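Local structure of endoglucanase CEL5A (4AEM) at residues 71-76 and 90-95. The protein is an endoglucanase of glycoside hydrolase family 5, represented here by its family 65 carbohydrate-binding module, which probably binds xyloglucan and related plant glucans. Numbering follows the deposited sequence. Where two conformers were deposited one is given.
Sequences IWAQIS and EQIAKA
The carboxamide of Gln91 is the flat group that reaches across, and its CD lies 3.8 Å from Ser76 O; in the conformer given, the CG2 methyl of Ile75 lies alongside. The amide is probably turned over in the model, so its O and N are not to be told apart here. With CG beside the backbone N (chi1 -77°) and the chain extended beyond it, the group is carried past Ile75 to the end of the strand. Shortening the side chain to alanine would probably leave Ser76 O without its amide neighbour. The other flat group, the Trp72 indole, is on the far face of the strand: Gln74 OE1 meets its edge in the ring plane, and the NE1 hydrogen bond of 3.1 Å is almost straight (174° at the hydrogen). Strand 71-75 is an edge strand of a four-stranded antiparallel sheet in this β-sandwich module, pairing with strand 56-62, and helix 89-96 runs roughly antiparallel to it, the short axes 7.8 Å apart. Close approach is possible because small residues meet: Ala73 CB sits 3.5 Å from Ala95 CB and touches the carbonyl of Ala95. One turn earlier, Ile92 sends CD1 to the strand, 4.1 Å from Ala73 CB and 4.0 Å from Ile75 CB, while Phe60 of the neighbouring strand also touches its side chain. The approach of Ile75 CD1 to Ala95 CB is too short for two carbons and is doubtful, and the isoleucine was modelled in two conformers.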
loop_
_atom_site.group_PDB
_atom_site.type_symbol
_atom_site.label_atom_id
_atom_site.label_comp_id
_atom_site.label_asym_id
_atom_site.label_seq_id
_atom_site.Cartn_x
_atom_site.Cartn_y
_atom_site.Cartn_z
ATOM N N ILE A 71 -14.418 4.573 0.001
ATOM C CA ILE A 71 -13.722 3.619 -0.842
ATOM C C ILE A 71 -12.611 2.959 -0.025
ATOM O O ILE A 71 -11.778 3.620 0.559
ATOM C CB ILE A 71 -13.067 4.324 -2.060
ATOM C CG1 ILE A 71 -14.156 5.052 -2.850
ATOM C CG2 ILE A 71 -12.347 3.328 -2.951
ATOM C CD1 ILE A 71 -13.635 5.816 -4.053
ATOM N N TRP A 72 -12.574 1.646 0.030
ATOM C CA TRP A 72 -11.394 1.018 0.582
ATOM C C TRP A 72 -10.843 0.130 -0.508
ATOM O O TRP A 72 -11.367 -0.960 -0.758
ATOM C CB TRP A 72 -11.756 0.257 1.826
ATOM C CG TRP A 72 -10.594 -0.414 2.461
ATOM C CD1 TRP A 72 -10.129 -1.658 2.193
ATOM C CD2 TRP A 72 -9.750 0.088 3.560
ATOM N NE1 TRP A 72 -9.101 -1.972 2.977
ATOM C CE2 TRP A 72 -8.813 -0.974 3.845
ATOM C CE3 TRP A 72 -9.717 1.250 4.333
ATOM C CZ2 TRP A 72 -7.832 -0.850 4.813
ATOM C CZ3 TRP A 72 -8.701 1.391 5.335
ATOM C CH2 TRP A 72 -7.800 0.355 5.586
ATOM N N ALA A 73 -9.824 0.582 -1.251
ATOM C CA ALA A 73 -9.468 -0.266 -2.376
ATOM C C ALA A 73 -8.234 -1.010 -1.929
ATOM O O ALA A 73 -7.211 -0.379 -1.708
ATOM C CB ALA A 73 -9.238 0.546 -3.620
ATOM N N GLN A 74 -8.366 -2.332 -1.760
ATOM C CA GLN A 74 -7.337 -3.229 -1.252
ATOM C C GLN A 74 -6.970 -4.230 -2.364
ATOM O O GLN A 74 -7.797 -5.039 -2.785
ATOM C CB GLN A 74 -7.856 -3.982 -0.032
ATOM C CG GLN A 74 -6.885 -4.995 0.541
ATOM C CD GLN A 74 -7.359 -5.512 1.869
ATOM O OE1 GLN A 74 -7.724 -4.733 2.740
ATOM N NE2 GLN A 74 -7.411 -6.825 2.021
ATOM N N ILE A 75 -5.718 -4.196 -2.815
ATOM C CA ILE A 75 -5.264 -4.932 -3.995
ATOM C C ILE A 75 -4.151 -5.938 -3.569
ATOM O O ILE A 75 -3.343 -5.591 -2.743
ATOM C CB ILE A 75 -4.849 -3.833 -5.051
ATOM C CG1 ILE A 75 -5.803 -3.852 -6.236
ATOM C CG2 ILE A 75 -3.392 -3.803 -5.433
ATOM C CD1 ILE A 75 -7.215 -4.089 -5.795
ATOM N N SER A 76 -4.089 -7.138 -4.158
ATOM C CA SER A 76 -2.928 -8.036 -4.030
ATOM C C SER A 76 -1.882 -7.703 -5.070
ATOM O O SER A 76 -2.261 -7.153 -6.055
ATOM C CB SER A 76 -3.408 -9.430 -4.380
ATOM O OG SER A 76 -4.037 -9.952 -3.241
ATOM N N GLU A 90 -2.409 0.825 -12.547
ATOM C CA GLU A 90 -3.602 0.255 -13.253
ATOM C C GLU A 90 -4.429 -0.472 -12.249
ATOM O O GLU A 90 -5.658 -0.323 -12.221
ATOM C CB GLU A 90 -3.320 -0.782 -14.419
ATOM C CG GLU A 90 -2.779 -2.190 -13.922
ATOM C CD GLU A 90 -3.345 -3.535 -14.529
ATOM O OE1 GLU A 90 -4.483 -3.950 -14.252
ATOM O OE2 GLU A 90 -2.600 -4.270 -15.213
ATOM N N GLN A 91 -3.773 -1.325 -11.442
ATOM C CA GLN A 91 -4.511 -2.236 -10.525
ATOM C C GLN A 91 -5.250 -1.434 -9.445
ATOM O O GLN A 91 -6.402 -1.635 -9.229
ATOM C CB GLN A 91 -3.583 -3.130 -9.755
ATOM C CG GLN A 91 -2.947 -4.335 -10.373
ATOM C CD GLN A 91 -2.259 -5.082 -9.244
ATOM O OE1 GLN A 91 -2.709 -6.131 -8.786
ATOM N NE2 GLN A 91 -1.218 -4.489 -8.727
ATOM N N ILE A 92 -4.565 -0.488 -8.816
ATOM C CA ILE A 92 -5.163 0.332 -7.776
ATOM C C ILE A 92 -6.226 1.321 -8.256
ATOM O O ILE A 92 -7.305 1.481 -7.623
ATOM C CB ILE A 92 -4.081 0.979 -6.873
ATOM C CG1 ILE A 92 -4.679 1.324 -5.476
ATOM C CG2 ILE A 92 -3.360 2.112 -7.582
ATOM C CD1 ILE A 92 -5.279 0.116 -4.683
ATOM N N ALA A 93 -5.963 1.939 -9.389
ATOM C CA ALA A 93 -6.959 2.783 -10.042
ATOM C C ALA A 93 -8.194 1.936 -10.406
ATOM O O ALA A 93 -9.294 2.394 -10.248
ATOM C CB ALA A 93 -6.355 3.442 -11.271
ATOM N N LYS A 94 -8.029 0.689 -10.855
ATOM C CA LYS A 94 -9.235 -0.150 -11.082
ATOM C C LYS A 94 -9.998 -0.422 -9.774
ATOM O O LYS A 94 -11.231 -0.354 -9.743
ATOM C CB LYS A 94 -8.891 -1.460 -11.791
ATOM C CG LYS A 94 -8.486 -1.311 -13.253
ATOM C CD LYS A 94 -8.207 -2.650 -13.925
ATOM C CE LYS A 94 -7.767 -2.295 -15.331
ATOM N NZ LYS A 94 -6.919 -3.379 -15.872
ATOM N N ALA A 95 -9.285 -0.761 -8.689
ATOM C CA ALA A 95 -9.984 -1.015 -7.376
ATOM C C ALA A 95 -10.537 0.246 -6.746
ATOM O O ALA A 95 -11.573 0.208 -6.072
ATOM C CB ALA A 95 -9.058 -1.677 -6.381
#